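Local coordinates for protein histone-lysine N-methyltransferase SETMAR (Homo sapiens, PDB 3BO5) that dimethylates a lysine of histone H3 through the methyltransferase part described here, and serves DNA double-strand break repair through a fused DNA-binding mariner transposase region, at residues Asp16-Gln21 with Phe38-Asp43; Tyr247-Arg252 with Lys262-His267. The protein carries 2 engineered substitutions. All blocks are in the same frame, centred on the assembly; numbering follows the deposited sequence.

Contact 1 of 2, residues Asp16-Gln21 with Phe38-Asp43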
loop_
_atom_site.group_PDB
_atom_site.type_symbol
_atom_site.label_atom_id
_atom_site.label_comp_id
_atom_site.label_asym_id
_atom_site.label_seq_id
_atom_site.Cartn_x
_atom_site.Cartn_y
_atom_site.Cartn_z
ATOM N N ASP A 16 19.732 4.582 4.577
ATOM C CA ASP A 16 18.275 4.680 4.580
ATOM C C ASP A 16 17.706 4.515 3.186
ATOM O O ASP A 16 17.878 5.402 2.376
ATOM C CB ASP A 16 17.850 6.064 5.065
ATOM C CG ASP A 16 16.323 6.188 5.222
ATOM O OD1 ASP A 16 15.831 7.277 5.595
ATOM O OD2 ASP A 16 15.604 5.207 4.918
ATOM N N VAL A 17 17.061 3.386 2.919
ATOM C CA VAL A 17 16.560 3.202 1.564
ATOM C C VAL A 17 15.514 4.266 1.187
ATOM O O VAL A 17 15.321 4.556 -0.019
ATOM C CB VAL A 17 15.983 1.780 1.430
ATOM C CG1 VAL A 17 15.376 1.597 0.015
ATOM C CG2 VAL A 17 17.122 0.764 1.707
ATOM N N ALA A 18 14.844 4.825 2.204
ATOM C CA ALA A 18 13.810 5.838 2.041
ATOM C C ALA A 18 14.361 7.249 1.972
ATOM O O ALA A 18 13.581 8.183 1.952
ATOM C CB ALA A 18 12.773 5.726 3.123
ATOM N N CYS A 19 15.691 7.375 1.987
ATOM C CA CYS A 19 16.346 8.657 1.665
ATOM C C CYS A 19 15.824 9.777 2.583
ATOM O O CYS A 19 15.643 10.919 2.155
ATOM C CB CYS A 19 16.062 8.992 0.205
ATOM S SG CYS A 19 16.774 7.754 -0.902
ATOM N N GLY A 20 15.556 9.439 3.841
ATOM C CA GLY A 20 15.154 10.493 4.805
ATOM C C GLY A 20 13.702 10.965 4.636
ATOM O O GLY A 20 13.246 11.882 5.328
ATOM N N GLN A 21 12.984 10.330 3.698
ATOM C CA GLN A 21 11.648 10.791 3.262
ATOM C C GLN A 21 10.487 10.212 4.056
ATOM O O GLN A 21 9.347 10.598 3.834
ATOM C CB GLN A 21 11.435 10.612 1.731
ATOM C CG GLN A 21 12.390 11.472 0.843
ATOM C CD GLN A 21 12.217 11.305 -0.657
ATOM O OE1 GLN A 21 11.133 11.432 -1.197
ATOM N NE2 GLN A 21 13.313 11.043 -1.344
ATOM N N PHE A 38 16.127 3.277 -7.424
ATOM C CA PHE A 38 14.900 3.868 -7.904
ATOM C C PHE A 38 14.746 5.234 -7.275
ATOM O O PHE A 38 15.531 5.570 -6.353
ATOM C CB PHE A 38 13.671 3.003 -7.570
ATOM C CG PHE A 38 13.471 2.856 -6.087
ATOM C CD1 PHE A 38 12.451 3.564 -5.449
ATOM C CD2 PHE A 38 14.339 2.051 -5.366
ATOM C CE1 PHE A 38 12.316 3.495 -4.033
ATOM C CE2 PHE A 38 14.203 1.943 -3.974
ATOM C CZ PHE A 38 13.192 2.687 -3.349
ATOM N N GLN A 39 13.773 6.023 -7.740
ATOM C CA GLN A 39 13.547 7.328 -7.120
ATOM C C GLN A 39 12.540 7.208 -5.979
ATOM O O GLN A 39 11.409 6.856 -6.197
ATOM C CB GLN A 39 12.959 8.322 -8.075
ATOM C CG GLN A 39 13.839 8.702 -9.226
ATOM C CD GLN A 39 13.220 9.823 -10.053
ATOM O OE1 GLN A 39 12.476 10.693 -9.543
ATOM N NE2 GLN A 39 13.516 9.798 -11.343
ATOM N N TYR A 40 12.976 7.478 -4.761
ATOM C CA TYR A 40 12.037 7.333 -3.665
ATOM C C TYR A 40 10.992 8.424 -3.622
ATOM O O TYR A 40 11.324 9.623 -3.787
ATOM C CB TYR A 40 12.839 7.337 -2.343
ATOM C CG TYR A 40 11.946 6.758 -1.250
ATOM C CD1 TYR A 40 11.895 5.371 -1.049
ATOM C CD2 TYR A 40 11.037 7.566 -0.509
ATOM C CE1 TYR A 40 11.020 4.810 -0.137
ATOM C CE2 TYR A 40 10.112 7.003 0.378
ATOM C CZ TYR A 40 10.129 5.592 0.560
ATOM O OH TYR A 40 9.277 4.935 1.403
ATOM N N THR A 41 9.738 8.042 -3.321
ATOM C CA THR A 41 8.726 9.001 -2.947
ATOM C C THR A 41 7.914 8.417 -1.839
ATOM O O THR A 41 7.589 7.213 -1.887
ATOM C CB THR A 41 7.797 9.337 -4.134
ATOM O OG1 THR A 41 6.787 10.256 -3.690
ATOM C CG2 THR A 41 7.065 8.088 -4.741
ATOM N N PRO A 42 7.617 9.235 -0.818
ATOM C CA PRO A 42 6.758 8.723 0.230
ATOM C C PRO A 42 5.314 8.737 -0.150
ATOM O O PRO A 42 4.436 8.167 0.595
ATOM C CB PRO A 42 7.042 9.703 1.402
ATOM C CG PRO A 42 7.304 11.034 0.675
ATOM C CD PRO A 42 8.036 10.637 -0.614
ATOM N N ASP A 43 4.969 9.383 -1.295
ATOM C CA ASP A 43 3.586 9.576 -1.613
ATOM C C ASP A 43 3.354 9.362 -3.101
ATOM O O ASP A 43 4.282 9.463 -3.878
ATOM C CB ASP A 43 3.100 10.989 -1.312
ATOM C CG ASP A 43 2.864 11.175 0.165
ATOM O OD1 ASP A 43 1.869 10.634 0.657
ATOM O OD2 ASP A 43 3.682 11.906 0.756
#
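Y40 lays one face of its ring against the backbone and methyl group of A18, and its side chain can be followed outward atom by atom. At its base CB faces SG of C19, 4.2 Å away, a loose apolar touch. CG stands anti to the backbone N (chi1 -163°), which carries the ring toward the turn formed by 16-21. CA of A18 sits almost over the ring centre, 3.7 Å from the centroid and 13° off the normal, a CH-pi contact; O of A18 lies over the same face, 3.6 Å from CD2 of Y40. CD2 also meets CB of Q21 obliquely, while CD1 on the other flank lies 3.7 Å from O of V17. Farther out, CB of A18 is 3.7 Å from CZ, so the methyl covers the phenol end. Beyond the ring, Y40 OH is hydrogen-bonded to OE1 of E22 and weakly to N of I205. The surface offered to the ring is made by two overlapping turns, type I from D16 to C19 and type I' from A18 to Q21. D16 holds them through both carboxylate oxygens: OD2 accepts from N of A18, an Asx turn, and OD1 from N of G20. These turns belong to the N-terminal part of the chain, around the start of the Pre-SET region; V17 is bonded through its backbone to V26, and Q39 through its own to Y201 and G203. At the ends of the contact the touching is thinner. CG1 of V17 reaches the edge of the F38 ring, near its plane, at 4.2 Å from CZ, and F38 in turn makes a cation-pi contact with R207, which is predicted to bind S-adenosylmethionine. CB of P42 lies 3.5 Å from O of Q21.

Contact 2 of 2, residues Tyr247-Arg252 with Lys262-His267; sequences YDYSGR and KERLDH. With SAH (S-adenosyl-L-homocysteine), chain F.
The guanidinium of R264 lies on the ring of Y249, the planes 28° apart and the centres 3.9 Å from each other, in a stacked cation-pi arrangement. Bends at chi2 and chi3 fold the arginine back over the tyrosine; its CG adds a CH-pi contact to the same ring, 3.7 Å from CG of Y249. Y247 stands differently. Its ring plane is turned 55° from the guanidinium, and its OH accepts a 2.9 Å hydrogen bond from NH1 of R264, close to the guanidinium plane. The other amino group, NH2, bonds to O of N178. These two bonds, with the face of Y249, hold the group's rotation; SD of S-adenosylhomocysteine lies 3.3 Å from NH2 of R264. Y249 OH donates to O of L209 and touches C5' of the ligand at the ring edge. With an alanine at Y249, the R264 guanidinium would probably lose the face it rests on, and O of L209 its hydroxyl partner. The backbones are tied more simply: N of R264 meets O of Y249 in a nearly straight 2.9 Å bond. Beyond it a type I turn from D248 to G251 brings CA of G251 to 3.1 Å from O of K262, in a CA-H...O contact. One water bridges O of D248 and O of K262, another O of S250 and N of K262. D248 OD1 steadies the turn by accepting from both N and OG of S250. H211 meets Y249 edge-to-face, and Y247 pairs through its backbone with N210 and S212: here the ELSYDY sequence of the SET domain packs against the NHSC sequence, forming the pseudoknot of the SET fold, which borders the cofactor pocket.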
loop_
_atom_site.group_PDB
_atom_site.type_symbol
_atom_site.label_atom_id
_atom_site.label_comp_id
_atom_site.label_asym_id
_atom_site.label_seq_id
_atom_site.Cartn_x
_atom_site.Cartn_y
_atom_site.Cartn_z
ATOM N N TYR A 247 1.815 -9.152 0.895
ATOM C CA TYR A 247 0.372 -9.052 0.694
ATOM C C TYR A 247 0.015 -9.929 -0.513
ATOM O O TYR A 247 0.913 -10.482 -1.158
ATOM C CB TYR A 247 -0.126 -7.632 0.411
ATOM C CG TYR A 247 0.299 -6.874 -0.840
ATOM C CD1 TYR A 247 -0.508 -6.848 -1.977
ATOM C CD2 TYR A 247 1.484 -6.057 -0.831
ATOM C CE1 TYR A 247 -0.184 -6.037 -3.057
ATOM C CE2 TYR A 247 1.805 -5.246 -1.929
ATOM C CZ TYR A 247 0.973 -5.270 -3.025
ATOM O OH TYR A 247 1.159 -4.452 -4.122
ATOM N N ASP A 248 -1.295 -10.107 -0.679
ATOM C CA ASP A 248 -1.734 -11.001 -1.743
ATOM C C ASP A 248 -1.843 -10.253 -3.046
ATOM O O ASP A 248 -2.664 -9.344 -3.160
ATOM C CB ASP A 248 -3.084 -11.564 -1.340
ATOM C CG ASP A 248 -3.769 -12.414 -2.430
ATOM O OD1 ASP A 248 -3.200 -12.695 -3.513
ATOM O OD2 ASP A 248 -4.917 -12.847 -2.059
ATOM N N TYR A 249 -0.972 -10.607 -4.011
ATOM C CA TYR A 249 -0.958 -9.851 -5.265
ATOM C C TYR A 249 -2.297 -9.982 -6.035
ATOM O O TYR A 249 -2.519 -9.167 -6.933
ATOM C CB TYR A 249 0.168 -10.343 -6.174
ATOM C CG TYR A 249 1.541 -9.861 -5.797
ATOM C CD1 TYR A 249 1.783 -9.219 -4.571
ATOM C CD2 TYR A 249 2.613 -10.035 -6.682
ATOM C CE1 TYR A 249 3.091 -8.814 -4.233
ATOM C CE2 TYR A 249 3.892 -9.606 -6.376
ATOM C CZ TYR A 249 4.115 -8.994 -5.128
ATOM O OH TYR A 249 5.388 -8.611 -4.873
ATOM N N SER A 250 -3.134 -11.006 -5.743
ATOM C CA SER A 250 -4.456 -11.076 -6.377
ATOM C C SER A 250 -5.489 -10.243 -5.698
ATOM O O SER A 250 -6.606 -10.070 -6.219
ATOM C CB SER A 250 -4.957 -12.536 -6.394
ATOM O OG SER A 250 -5.353 -12.894 -5.096
ATOM N N GLY A 251 -5.132 -9.751 -4.491
ATOM C CA GLY A 251 -6.034 -8.931 -3.715
ATOM C C GLY A 251 -7.182 -9.702 -3.099
ATOM O O GLY A 251 -8.067 -9.074 -2.475
ATOM N N ARG A 252 -7.141 -11.046 -3.217
ATOM C CA ARG A 252 -8.269 -11.844 -2.654
ATOM C C ARG A 252 -8.324 -11.980 -1.148
ATOM O O ARG A 252 -9.426 -12.083 -0.576
ATOM C CB ARG A 252 -8.294 -13.231 -3.253
ATOM C CG ARG A 252 -8.775 -13.205 -4.645
ATOM C CD ARG A 252 -8.761 -14.551 -5.091
ATOM N NE ARG A 252 -7.376 -14.922 -5.267
ATOM C CZ ARG A 252 -6.989 -16.125 -5.626
ATOM N NH1 ARG A 252 -7.937 -17.067 -5.854
ATOM N NH2 ARG A 252 -5.680 -16.360 -5.767
ATOM N N LYS A 262 -8.014 -5.625 -6.309
ATOM C CA LYS A 262 -6.702 -5.006 -6.120
ATOM C C LYS A 262 -5.733 -6.010 -6.711
ATOM O O LYS A 262 -5.374 -6.991 -6.073
ATOM C CB LYS A 262 -6.415 -4.712 -4.613
ATOM C CG LYS A 262 -7.346 -3.595 -3.993
ATOM C CD LYS A 262 -7.765 -3.762 -2.523
ATOM C CE LYS A 262 -8.842 -4.768 -2.427
ATOM N NZ LYS A 262 -9.793 -4.471 -1.357
ATOM N N GLU A 263 -5.382 -5.802 -7.993
ATOM C CA GLU A 263 -4.629 -6.817 -8.730
ATOM C C GLU A 263 -3.304 -6.317 -9.245
ATOM O O GLU A 263 -3.240 -5.326 -9.995
ATOM C CB GLU A 263 -5.443 -7.227 -9.956
ATOM C CG GLU A 263 -6.806 -7.726 -9.494
ATOM C CD GLU A 263 -7.731 -7.983 -10.646
ATOM O OE1 GLU A 263 -8.222 -7.004 -11.234
ATOM O OE2 GLU A 263 -7.932 -9.168 -10.956
ATOM N N ARG A 264 -2.256 -7.062 -8.915
ATOM C CA ARG A 264 -0.955 -6.773 -9.509
ATOM C C ARG A 264 -0.906 -7.250 -10.953
ATOM O O ARG A 264 -1.429 -8.311 -11.290
ATOM C CB ARG A 264 0.170 -7.427 -8.707
ATOM C CG ARG A 264 0.363 -6.715 -7.407
ATOM C CD ARG A 264 1.312 -5.529 -7.546
ATOM N NE ARG A 264 2.696 -5.833 -7.809
ATOM C CZ ARG A 264 3.647 -5.907 -6.853
ATOM N NH1 ARG A 264 3.314 -5.627 -5.591
ATOM N NH2 ARG A 264 4.898 -6.191 -7.174
ATOM N N LEU A 265 -0.260 -6.482 -11.823
ATOM C CA LEU A 265 -0.324 -6.828 -13.263
ATOM C C LEU A 265 1.039 -7.306 -13.736
ATOM O O LEU A 265 2.078 -6.887 -13.201
ATOM C CB LEU A 265 -0.676 -5.569 -14.055
ATOM C CG LEU A 265 -1.978 -4.866 -13.614
ATOM C CD1 LEU A 265 -2.151 -3.618 -14.517
ATOM C CD2 LEU A 265 -3.177 -5.750 -13.594
ATOM N N ASP A 266 1.034 -8.164 -14.763
ATOM C CA ASP A 266 2.318 -8.455 -15.394
ATOM C C ASP A 266 2.088 -8.660 -16.885
ATOM O O ASP A 266 0.975 -8.432 -17.403
ATOM C CB ASP A 266 3.013 -9.625 -14.716
ATOM C CG ASP A 266 2.485 -10.979 -15.142
ATOM O OD1 ASP A 266 1.287 -11.059 -15.488
ATOM O OD2 ASP A 266 3.296 -12.000 -15.053
ATOM N N HIS A 267 3.150 -9.036 -17.558
ATOM C CA HIS A 267 3.027 -9.308 -18.980
ATOM C C HIS A 267 3.425 -10.738 -19.225
ATOM O O HIS A 267 4.372 -11.271 -18.610
ATOM C CB HIS A 267 3.961 -8.406 -19.762
ATOM C CG HIS A 267 3.896 -8.598 -21.246
ATOM N ND1 HIS A 267 2.721 -8.484 -21.962
ATOM C CD2 HIS A 267 4.864 -8.885 -22.150
ATOM C CE1 HIS A 267 2.965 -8.704 -23.245
ATOM N NE2 HIS A 267 4.258 -8.931 -23.387
HETATM N N SAH F . 11.259 -9.013 -5.048
HETATM C CA SAH F . 11.019 -7.647 -5.616
HETATM C CB SAH F . 10.019 -6.826 -4.767
HETATM C CG SAH F . 8.584 -7.272 -5.104
HETATM S SD SAH F . 8.109 -6.796 -6.792
HETATM C C SAH F . 12.381 -6.931 -5.757
HETATM O O SAH F . 13.431 -7.544 -5.591
HETATM O OXT SAH F . 12.363 -5.688 -6.037
HETATM C "C5'" SAH F . 7.444 -8.364 -7.384
HETATM C "C4'" SAH F . 8.497 -9.384 -7.810
HETATM O "O4'" SAH F . 9.099 -10.013 -6.675
HETATM C "C3'" SAH F . 7.930 -10.529 -8.596
HETATM O "O3'" SAH F . 7.817 -10.184 -10.004
HETATM C "C2'" SAH F . 8.908 -11.644 -8.364
HETATM O "O2'" SAH F . 10.158 -11.416 -9.040
HETATM C "C1'" SAH F . 9.225 -11.430 -6.898
HETATM N N9 SAH F . 8.245 -12.068 -5.996
HETATM C C8 SAH F . 7.367 -11.453 -5.107
HETATM N N7 SAH F . 6.732 -12.387 -4.427
HETATM C C5 SAH F . 7.187 -13.599 -4.807
HETATM C C6 SAH F . 6.805 -14.899 -4.412
HETATM N N6 SAH F . 5.933 -15.206 -3.449
HETATM N N1 SAH F . 7.462 -15.925 -5.084
HETATM C C2 SAH F . 8.392 -15.682 -6.046
HETATM N N3 SAH F . 8.815 -14.431 -6.446
HETATM C C4 SAH F . 8.121 -13.431 -5.833
HETATM O O HOH W 1 -3.140 -6.981 -4.513
HETATM O O HOH W 2 -8.742 -8.242 -5.692
HETATM O O HOH W 3 -8.043 -11.090 -8.264
#

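Both contacts are partly buried, but they serve different parts of the chain. Contact 1 lies nearer the periphery, its centre about 15 Å from the centre of the chain, with two of its touching residues exposed; contact 2 has its centre about 12 Å out, no touching residue exposed, and borders the bound cofactor product. They share no strand: 16-21 and 38-43 are a loop and a segment carrying the short strand 39-40, whereas 247-252 and 262-267 join a SET-domain loop to strand 260-266. Contact 1 relies on apolar and CH-pi packing, contact 2 on directed hydrogen bonds, a cation-pi stack and bridging waters. Their centres are about 23 Å apart.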